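Local structure of phosphoribosyl-glycinamide (GAR) synthetase (7LVO) at residues L86-P91 with E114-D119; G319-A324 with R328-N333; K179-T184 with E205-A210. The protein catalyses, as a bifunctional enzyme whose N-terminal GAR synthetase half is present here, the second and fifth steps of de novo purine biosynthesis. One frame throughout, in Å; residues are numbered along the deposited sequence.

Contact 1 (L86-P91 with E114-D119); sequences LPWGAP and EQPLVD
The indole of Trp88 meets the pyrrolidine of Pro116 obliquely, at the outer corner of its six-membered ring and neither squarely over a face nor at an edge. CZ3 of Trp88 does most of the touching, 3.6 Å from CG of Pro116. The same indole carbon, Trp88 CZ3, lies 3.8 Å from CD of Pro116, and CH2 of Trp88 grazes CG of Pro116 at 4.0 Å. The second flat group, the carboxylate of Asp119, has its OD2 3.3 Å from CG of Pro91, while the CB atoms of Pro91 and Asp119 sit 3.8 Å apart. Both meetings are van der Waals contacts of modest extent, burying 175 Å² in all. With CG anti to the carbonyl carbon, chi1 of -65° swings the indole of Trp88 toward the helix, and chi2 of -12° turns its benzo ring outward to Pro116. NE1, on the five-membered ring, makes a weak hydrogen bond to the carbonyl of Cys68. Pro113, in the loop just before the helix, also touches this indole. Between the two contacts the loop passes through Gly89, whose positive phi of 87° suits a residue without a side chain. Pro116 has no amide hydrogen to offer, and the turn around it is held by Val118 N to Glu114 O (3.0 Å) and Asp119 N to Gln115 O (2.8 Å). The Asp119 side chain is also close to that of Leu195, in a region predicted to bind ATP. Trp88 and Pro91 thus pack the loop following strand 81-83 against Pro116 of helix 114-118 and against Asp119 at its C-terminal side; the helix follows strand 108-111. These strands form opposite edges of the four-stranded parallel sheet, with order 3-2-1-4, in the Rossmann-like N domain of GAR synthetase.

Contact 2 (G319-A324 with R328-N333); sequences GFMITA and RVLEYN
A classic beta bulge interrupts this hairpin: Leu330 and Glu331 together face the single residue Gly319. The glycine is gripped through both its backbone polar atoms, Leu330 N donating to Gly319 O at 2.8 Å and Gly319 N donating to Glu331 O at 3.0 Å. Leu330 takes up helix-like backbone angles (-81°/-42°), and this kink shifts the register by one residue. Beyond it regular antiparallel pairing resumes. Phe320 and Val329 form a non-hydrogen-bonded pair, whereas Met321 and Arg328 exchange two hydrogen bonds: the one from Met321 N to Arg328 O is 2.8 Å long and lies in the carbonyl plane, and the return bond from Arg328 N is more bent, 132° at the hydrogen. CA of Phe320 adds a CH···O contact to Arg328 O. On one face CE2 of Phe320 meets CG2 of Val329 at 4.0 Å; on the other, Leu330 lays CD2 3.9 Å from CB of Met321. Near the turn, CG2 of Thr323 rests on CG of Arg328 (3.7 Å), and Thr323 OG1 sits over one face of the guanidinium. That hydroxyl is engaged by the turn itself, bonding with Gly326 O and Asp325 N. Glu331 and Asn333 are predicted magnesium ligands of the ATP-grasp domain. Strand 326-333 lies at the margin of its four-stranded antiparallel sheet, strand 315-323 pairs on its other side with strand 240-248, and helix 287-307 covers Phe320 and Val329 through Val297.

Contact 3 (K179-T184 with E205-A210); sequences KSKPFT and ETDEEA
Lys181 leaves helical geometry just after helix 171-179 with a positive phi of 51°, and reaches across to Asp207, the opening residue of helix 207-218, directly after Thr206 at the N-cap position. One helix ending thus faces another helix beginning at the surface of the ATP-grasp domain, and a single salt bridge joins them. As modelled, the ammonium NZ of Lys181 approaches OD2 of Asp207 nearly along the C-O direction of that oxygen. The separation of Lys181 NZ and Asp207 OD2, 2.5 Å, is unusually short, and CE of Lys181 crowds the same oxygen at 2.9 Å, so the fine geometry of the lysine end is doubtful. To get there the lysine chain bends twice, at chi2 (-68°) and again at chi4 (-60°), which carries the amino group back toward the carboxylate. Asp207 directs its side chain toward the lysine, and Ile178 of helix 171-179 touches it as well. Lying in the first turn of its helix, the carboxylate would probably be stabilised by the positive end of the helix dipole as well as by the ammonium. The start of that helix is held by Ala210 N bonding to Thr206 O at 3.2 Å. Buried Ala210 packs on Ile178 and on Ile190 of strand 188-192. Just before the helix, Glu205 N gives a weak hydrogen bond to OE1 of Glu209, 3.2 Å long.

How the contacts relate
Along the chain the order is contact 1, contact 3, contact 2. Contact 1 belongs to the N domain, with its parallel sheet, whereas contacts 2 and 3 fall in the ATP-grasp region, with centres about 21 Å apart and nearest atoms about 12 Å apart. They share no sheet: contact 2 joins the last two strands of the sheet 252-254, 240-248, 315-323, 326-333, and contact 3 links the loop before strand 188-192 of another sheet to helix 207-218. Contacts 1 and 2 come within about 6 Å at their nearest atoms, though their centres are about 27 Å apart. Helix 114-118 therefore lies close to the hairpin carrying the predicted magnesium ligands, while contact 3 is peripheral.

Contact 1 (L86-P91 with E114-D119)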
loop_
_atom_site.group_PDB
_atom_site.type_symbol
_atom_site.label_atom_id
_atom_site.label_comp_id
_atom_site.label_asym_id
_atom_site.label_seq_id
_atom_site.Cartn_x
_atom_site.Cartn_y
_atom_site.Cartn_z
ATOM N N LEU A 86 -19.676 -3.306 10.108
ATOM C CA LEU A 86 -20.091 -4.674 9.844
ATOM C C LEU A 86 -18.859 -5.538 9.623
ATOM O O LEU A 86 -17.896 -5.093 8.982
ATOM C CB LEU A 86 -21.002 -4.749 8.612
ATOM C CG LEU A 86 -21.612 -6.115 8.316
ATOM C CD1 LEU A 86 -22.670 -6.465 9.350
ATOM C CD2 LEU A 86 -22.194 -6.151 6.906
ATOM N N PRO A 87 -18.851 -6.763 10.142
ATOM C CA PRO A 87 -17.719 -7.655 9.867
ATOM C C PRO A 87 -17.710 -8.106 8.416
ATOM O O PRO A 87 -18.746 -8.150 7.745
ATOM C CB PRO A 87 -17.950 -8.841 10.815
ATOM C CG PRO A 87 -18.939 -8.361 11.830
ATOM C CD PRO A 87 -19.798 -7.352 11.111
ATOM N N TRP A 88 -16.515 -8.447 7.935
ATOM C CA TRP A 88 -16.377 -8.928 6.568
ATOM C C TRP A 88 -16.792 -10.387 6.427
ATOM O O TRP A 88 -17.192 -10.816 5.334
ATOM C CB TRP A 88 -14.929 -8.780 6.099
ATOM C CG TRP A 88 -14.448 -7.373 6.002
ATOM C CD1 TRP A 88 -15.204 -6.244 6.054
ATOM C CD2 TRP A 88 -13.096 -6.944 5.837
ATOM N NE1 TRP A 88 -14.407 -5.133 5.934
ATOM C CE2 TRP A 88 -13.106 -5.537 5.798
ATOM C CE3 TRP A 88 -11.873 -7.614 5.716
ATOM C CZ2 TRP A 88 -11.948 -4.787 5.639
ATOM C CZ3 TRP A 88 -10.721 -6.865 5.559
ATOM C CH2 TRP A 88 -10.768 -5.467 5.518
ATOM N N GLY A 89 -16.699 -11.156 7.499
ATOM C CA GLY A 89 -16.864 -12.600 7.398
ATOM C C GLY A 89 -15.555 -13.292 7.074
ATOM O O GLY A 89 -14.682 -12.756 6.395
ATOM N N ALA A 90 -15.413 -14.508 7.583
ATOM C CA ALA A 90 -14.170 -15.243 7.405
ATOM C C ALA A 90 -14.006 -15.661 5.945
ATOM O O ALA A 90 -14.995 -15.914 5.245
ATOM C CB ALA A 90 -14.143 -16.474 8.306
ATOM N N PRO A 91 -12.770 -15.738 5.457
ATOM C CA PRO A 91 -12.548 -16.228 4.090
ATOM C C PRO A 91 -12.854 -17.711 4.001
ATOM O O PRO A 91 -12.947 -18.390 5.034
ATOM C CB PRO A 91 -11.057 -15.952 3.842
ATOM C CG PRO A 91 -10.611 -15.055 4.955
ATOM C CD PRO A 91 -11.507 -15.368 6.120
ATOM N N GLU A 114 -4.208 -5.874 2.659
ATOM C CA GLU A 114 -3.670 -7.017 1.932
ATOM C C GLU A 114 -4.443 -8.294 2.238
ATOM O O GLU A 114 -4.683 -9.110 1.337
ATOM C CB GLU A 114 -2.188 -7.196 2.280
ATOM C CG GLU A 114 -1.533 -8.430 1.679
ATOM C CD GLU A 114 -0.194 -8.755 2.330
ATOM O OE1 GLU A 114 0.214 -8.017 3.252
ATOM O OE2 GLU A 114 0.448 -9.748 1.922
ATOM N N GLN A 115 -4.839 -8.484 3.498
ATOM C CA GLN A 115 -5.403 -9.768 3.902
ATOM C C GLN A 115 -6.604 -10.181 3.062
ATOM O O GLN A 115 -6.615 -11.320 2.567
ATOM C CB GLN A 115 -5.762 -9.721 5.389
ATOM C CG GLN A 115 -6.314 -11.031 5.936
ATOM C CD GLN A 115 -6.341 -11.066 7.454
ATOM O OE1 GLN A 115 -5.316 -10.864 8.109
ATOM N NE2 GLN A 115 -7.516 -11.321 8.022
ATOM N N PRO A 116 -7.635 -9.350 2.871
ATOM C CA PRO A 116 -8.796 -9.817 2.086
ATOM C C PRO A 116 -8.440 -10.183 0.654
ATOM O O PRO A 116 -9.009 -11.132 0.105
ATOM C CB PRO A 116 -9.772 -8.630 2.153
ATOM C CG PRO A 116 -8.930 -7.445 2.506
ATOM C CD PRO A 116 -7.819 -7.976 3.375
ATOM N N LEU A 117 -7.521 -9.447 0.028
ATOM C CA LEU A 117 -7.116 -9.780 -1.337
ATOM C C LEU A 117 -6.409 -11.128 -1.381
ATOM O O LEU A 117 -6.800 -12.026 -2.141
ATOM C CB LEU A 117 -6.218 -8.679 -1.896
ATOM C CG LEU A 117 -6.917 -7.367 -2.234
ATOM C CD1 LEU A 117 -5.904 -6.299 -2.617
ATOM C CD2 LEU A 117 -7.922 -7.567 -3.351
ATOM N N VAL A 118 -5.370 -11.300 -0.559
ATOM C CA VAL A 118 -4.637 -12.564 -0.548
ATOM C C VAL A 118 -5.541 -13.703 -0.104
ATOM O O VAL A 118 -5.346 -14.856 -0.507
ATOM C CB VAL A 118 -3.390 -12.448 0.355
ATOM C CG1 VAL A 118 -2.747 -13.800 0.558
ATOM C CG2 VAL A 118 -2.396 -11.472 -0.252
ATOM N N ASP A 119 -6.532 -13.412 0.738
ATOM C CA ASP A 119 -7.481 -14.430 1.169
ATOM C C ASP A 119 -8.554 -14.711 0.124
ATOM O O ASP A 119 -9.327 -15.651 0.295
ATOM C CB ASP A 119 -8.133 -14.012 2.486
ATOM C CG ASP A 119 -7.178 -14.118 3.670
ATOM O OD1 ASP A 119 -6.049 -14.608 3.478
ATOM O OD2 ASP A 119 -7.559 -13.715 4.790
#

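Contact 2 (G319-A324 with R328-N333)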
loop_
_atom_site.group_PDB
_atom_site.type_symbol
_atom_site.label_atom_id
_atom_site.label_comp_id
_atom_site.label_asym_id
_atom_site.label_seq_id
_atom_site.Cartn_x
_atom_site.Cartn_y
_atom_site.Cartn_z
ATOM N N GLY A 319 7.770 -2.128 -4.931
ATOM C CA GLY A 319 8.790 -1.496 -4.126
ATOM C C GLY A 319 10.175 -1.774 -4.662
ATOM O O GLY A 319 10.611 -2.930 -4.684
ATOM N N PHE A 320 10.867 -0.725 -5.096
ATOM C CA PHE A 320 12.190 -0.841 -5.680
ATOM C C PHE A 320 13.271 -0.429 -4.681
ATOM O O PHE A 320 13.037 0.337 -3.748
ATOM C CB PHE A 320 12.323 0.041 -6.931
ATOM C CG PHE A 320 11.480 -0.392 -8.081
ATOM C CD1 PHE A 320 10.170 0.040 -8.199
ATOM C CD2 PHE A 320 11.996 -1.225 -9.058
ATOM C CE1 PHE A 320 9.394 -0.358 -9.263
ATOM C CE2 PHE A 320 11.221 -1.619 -10.124
ATOM C CZ PHE A 320 9.918 -1.186 -10.224
ATOM N N MET A 321 14.469 -0.952 -4.901
ATOM C CA MET A 321 15.691 -0.405 -4.328
ATOM C C MET A 321 16.589 -0.017 -5.494
ATOM O O MET A 321 16.899 -0.859 -6.348
ATOM C CB MET A 321 16.399 -1.408 -3.417
ATOM C CG MET A 321 17.712 -0.864 -2.856
ATOM S SD MET A 321 18.444 -1.888 -1.574
ATOM C CE MET A 321 17.275 -1.643 -0.229
ATOM N N ILE A 322 16.981 1.253 -5.547
ATOM C CA ILE A 322 17.880 1.742 -6.583
ATOM C C ILE A 322 19.299 1.437 -6.107
ATOM O O ILE A 322 19.868 2.174 -5.301
ATOM C CB ILE A 322 17.684 3.233 -6.857
ATOM C CG1 ILE A 322 16.219 3.530 -7.176
ATOM C CG2 ILE A 322 18.593 3.679 -8.000
ATOM C CD1 ILE A 322 15.656 2.727 -8.326
ATOM N N THR A 323 19.864 0.337 -6.583
ATOM C CA THR A 323 21.223 -0.039 -6.227
ATOM C C THR A 323 22.207 0.601 -7.201
ATOM O O THR A 323 21.822 1.234 -8.188
ATOM C CB THR A 323 21.385 -1.560 -6.233
ATOM O OG1 THR A 323 21.429 -2.032 -7.584
ATOM C CG2 THR A 323 20.224 -2.227 -5.496
ATOM N N ALA A 324 23.497 0.423 -6.916
ATOM C CA ALA A 324 24.526 0.923 -7.819
ATOM C C ALA A 324 24.445 0.270 -9.191
ATOM O O ALA A 324 24.932 0.849 -10.170
ATOM C CB ALA A 324 25.914 0.696 -7.212
ATOM N N ARG A 328 16.063 -2.630 -8.421
ATOM C CA ARG A 328 15.846 -4.006 -8.005
ATOM C C ARG A 328 14.506 -4.086 -7.289
ATOM O O ARG A 328 14.184 -3.220 -6.471
ATOM C CB ARG A 328 16.960 -4.507 -7.078
ATOM C CG ARG A 328 18.340 -4.517 -7.711
ATOM C CD ARG A 328 18.447 -5.550 -8.818
ATOM N NE ARG A 328 19.776 -5.573 -9.415
ATOM C CZ ARG A 328 20.163 -4.796 -10.418
ATOM N NH1 ARG A 328 19.342 -3.917 -10.968
ATOM N NH2 ARG A 328 21.406 -4.904 -10.881
ATOM N N VAL A 329 13.736 -5.128 -7.593
ATOM C CA VAL A 329 12.421 -5.307 -6.987
ATOM C C VAL A 329 12.589 -5.943 -5.613
ATOM O O VAL A 329 13.052 -7.084 -5.496
ATOM C CB VAL A 329 11.511 -6.166 -7.881
ATOM C CG1 VAL A 329 10.181 -6.399 -7.194
ATOM C CG2 VAL A 329 11.316 -5.491 -9.238
ATOM N N LEU A 330 12.215 -5.206 -4.569
ATOM C CA LEU A 330 12.241 -5.767 -3.225
ATOM C C LEU A 330 11.002 -6.621 -2.957
ATOM O O LEU A 330 11.108 -7.707 -2.378
ATOM C CB LEU A 330 12.331 -4.656 -2.186
ATOM C CG LEU A 330 13.597 -3.800 -2.174
ATOM C CD1 LEU A 330 13.511 -2.766 -1.058
ATOM C CD2 LEU A 330 14.837 -4.663 -2.015
ATOM N N GLU A 331 9.831 -6.155 -3.381
ATOM C CA GLU A 331 8.592 -6.877 -3.124
ATOM C C GLU A 331 7.475 -6.281 -3.962
ATOM O O GLU A 331 7.513 -5.099 -4.321
ATOM C CB GLU A 331 8.215 -6.821 -1.637
ATOM C CG GLU A 331 7.987 -5.408 -1.119
ATOM C CD GLU A 331 7.733 -5.363 0.374
ATOM O OE1 GLU A 331 8.050 -6.357 1.064
ATOM O OE2 GLU A 331 7.211 -4.336 0.856
ATOM N N TYR A 332 6.488 -7.116 -4.273
ATOM C CA TYR A 332 5.260 -6.675 -4.917
ATOM C C TYR A 332 4.185 -6.484 -3.850
ATOM O O TYR A 332 4.017 -7.336 -2.969
ATOM C CB TYR A 332 4.769 -7.688 -5.958
ATOM C CG TYR A 332 5.582 -7.762 -7.226
ATOM C CD1 TYR A 332 5.677 -6.671 -8.080
ATOM C CD2 TYR A 332 6.230 -8.931 -7.589
ATOM C CE1 TYR A 332 6.412 -6.740 -9.246
ATOM C CE2 TYR A 332 6.968 -9.011 -8.757
ATOM C CZ TYR A 332 7.057 -7.912 -9.579
ATOM O OH TYR A 332 7.788 -7.996 -10.737
ATOM N N ASN A 333 3.472 -5.369 -3.923
ATOM C CA ASN A 333 2.236 -5.159 -3.186
ATOM C C ASN A 333 1.114 -4.973 -4.204
ATOM O O ASN A 333 1.292 -4.282 -5.219
ATOM C CB ASN A 333 2.336 -3.955 -2.259
ATOM C CG ASN A 333 3.249 -4.221 -1.060
ATOM O OD1 ASN A 333 4.062 -5.147 -1.068
ATOM N ND2 ASN A 333 3.109 -3.410 -0.024
#

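Contact 3 (K179-T184 with E205-A210)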
loop_
_atom_site.group_PDB
_atom_site.type_symbol
_atom_site.label_atom_id
_atom_site.label_comp_id
_atom_site.label_asym_id
_atom_site.label_seq_id
_atom_site.Cartn_x
_atom_site.Cartn_y
_atom_site.Cartn_z
ATOM N N LYS A 179 25.470 -21.293 5.631
ATOM C CA LYS A 179 26.825 -21.727 5.947
ATOM C C LYS A 179 27.757 -21.647 4.745
ATOM O O LYS A 179 28.975 -21.565 4.929
ATOM C CB LYS A 179 26.788 -23.158 6.491
ATOM C CG LYS A 179 28.134 -23.715 6.922
ATOM C CD LYS A 179 27.990 -25.148 7.426
ATOM C CE LYS A 179 29.341 -25.785 7.712
ATOM N NZ LYS A 179 29.197 -27.192 8.186
ATOM N N SER A 180 27.217 -21.658 3.528
ATOM C CA SER A 180 28.025 -21.621 2.319
ATOM C C SER A 180 28.316 -20.206 1.831
ATOM O O SER A 180 28.979 -20.051 0.801
ATOM C CB SER A 180 27.332 -22.408 1.202
ATOM O OG SER A 180 26.079 -21.839 0.870
ATOM N N LYS A 181 27.842 -19.176 2.536
ATOM C CA LYS A 181 28.102 -17.793 2.159
ATOM C C LYS A 181 27.755 -17.571 0.691
ATOM O O LYS A 181 28.655 -17.468 -0.151
ATOM C CB LYS A 181 29.568 -17.436 2.414
ATOM C CG LYS A 181 30.006 -17.547 3.866
ATOM C CD LYS A 181 29.332 -16.495 4.735
ATOM C CE LYS A 181 29.967 -16.430 6.120
ATOM N NZ LYS A 181 29.866 -17.724 6.852
ATOM N N PRO A 182 26.473 -17.483 0.346
ATOM C CA PRO A 182 26.098 -17.402 -1.071
ATOM C C PRO A 182 26.046 -15.982 -1.611
ATOM O O PRO A 182 26.083 -15.780 -2.828
ATOM C CB PRO A 182 24.706 -18.054 -1.104
ATOM C CG PRO A 182 24.294 -18.247 0.368
ATOM C CD PRO A 182 25.288 -17.517 1.215
ATOM N N PHE A 183 25.964 -14.995 -0.727
ATOM C CA PHE A 183 25.710 -13.616 -1.120
ATOM C C PHE A 183 27.004 -12.809 -1.112
ATOM O O PHE A 183 27.759 -12.837 -0.131
ATOM C CB PHE A 183 24.677 -12.976 -0.191
ATOM C CG PHE A 183 23.351 -13.681 -0.192
ATOM C CD1 PHE A 183 22.849 -14.230 -1.361
ATOM C CD2 PHE A 183 22.619 -13.812 0.972
ATOM C CE1 PHE A 183 21.633 -14.885 -1.370
ATOM C CE2 PHE A 183 21.404 -14.469 0.971
ATOM C CZ PHE A 183 20.910 -15.004 -0.202
ATOM N N THR A 184 27.246 -12.085 -2.208
ATOM C CA THR A 184 28.451 -11.271 -2.313
ATOM C C THR A 184 28.487 -10.194 -1.236
ATOM O O THR A 184 29.552 -9.892 -0.685
ATOM C CB THR A 184 28.534 -10.636 -3.702
ATOM O OG1 THR A 184 28.495 -11.665 -4.700
ATOM C CG2 THR A 184 29.823 -9.840 -3.848
ATOM N N GLU A 205 22.444 -9.129 11.213
ATOM C CA GLU A 205 23.701 -8.435 10.958
ATOM C C GLU A 205 24.860 -9.400 10.743
ATOM O O GLU A 205 25.866 -9.018 10.135
ATOM C CB GLU A 205 24.027 -7.490 12.118
ATOM C CG GLU A 205 23.003 -6.388 12.329
ATOM C CD GLU A 205 23.489 -5.320 13.292
ATOM O OE1 GLU A 205 24.692 -5.329 13.632
ATOM O OE2 GLU A 205 22.669 -4.472 13.710
ATOM N N THR A 206 24.748 -10.633 11.229
ATOM C CA THR A 206 25.778 -11.643 11.042
ATOM C C THR A 206 25.112 -12.998 10.856
ATOM O O THR A 206 23.891 -13.138 10.983
ATOM C CB THR A 206 26.752 -11.685 12.227
ATOM O OG1 THR A 206 26.042 -12.050 13.416
ATOM C CG2 THR A 206 27.412 -10.328 12.426
ATOM N N ASP A 207 25.930 -14.006 10.548
ATOM C CA ASP A 207 25.393 -15.348 10.342
ATOM C C ASP A 207 24.705 -15.865 11.598
ATOM O O ASP A 207 23.651 -16.506 11.516
ATOM C CB ASP A 207 26.503 -16.301 9.904
ATOM C CG ASP A 207 26.994 -16.016 8.497
ATOM O OD1 ASP A 207 26.636 -14.955 7.943
ATOM O OD2 ASP A 207 27.735 -16.857 7.943
ATOM N N GLU A 208 25.283 -15.592 12.771
ATOM C CA GLU A 208 24.700 -16.070 14.020
ATOM C C GLU A 208 23.240 -15.656 14.140
ATOM O O GLU A 208 22.376 -16.468 14.493
ATOM C CB GLU A 208 25.509 -15.549 15.209
ATOM C CG GLU A 208 26.921 -16.100 15.278
ATOM C CD GLU A 208 26.947 -17.617 15.318
ATOM O OE1 GLU A 208 25.890 -18.226 15.591
ATOM O OE2 GLU A 208 28.025 -18.203 15.069
ATOM N N GLU A 209 22.944 -14.389 13.846
ATOM C CA GLU A 209 21.563 -13.926 13.893
ATOM C C GLU A 209 20.713 -14.546 12.794
ATOM O O GLU A 209 19.488 -14.622 12.945
ATOM C CB GLU A 209 21.516 -12.401 13.796
ATOM C CG GLU A 209 22.377 -11.691 14.829
ATOM C CD GLU A 209 22.224 -10.187 14.780
ATOM O OE1 GLU A 209 21.240 -9.709 14.171
ATOM O OE2 GLU A 209 23.088 -9.484 15.347
ATOM N N ALA A 210 21.333 -14.990 11.697
ATOM C CA ALA A 210 20.577 -15.628 10.625
ATOM C C ALA A 210 20.114 -17.022 11.035
ATOM O O ALA A 210 18.955 -17.392 10.816
ATOM C CB ALA A 210 21.420 -15.689 9.352
#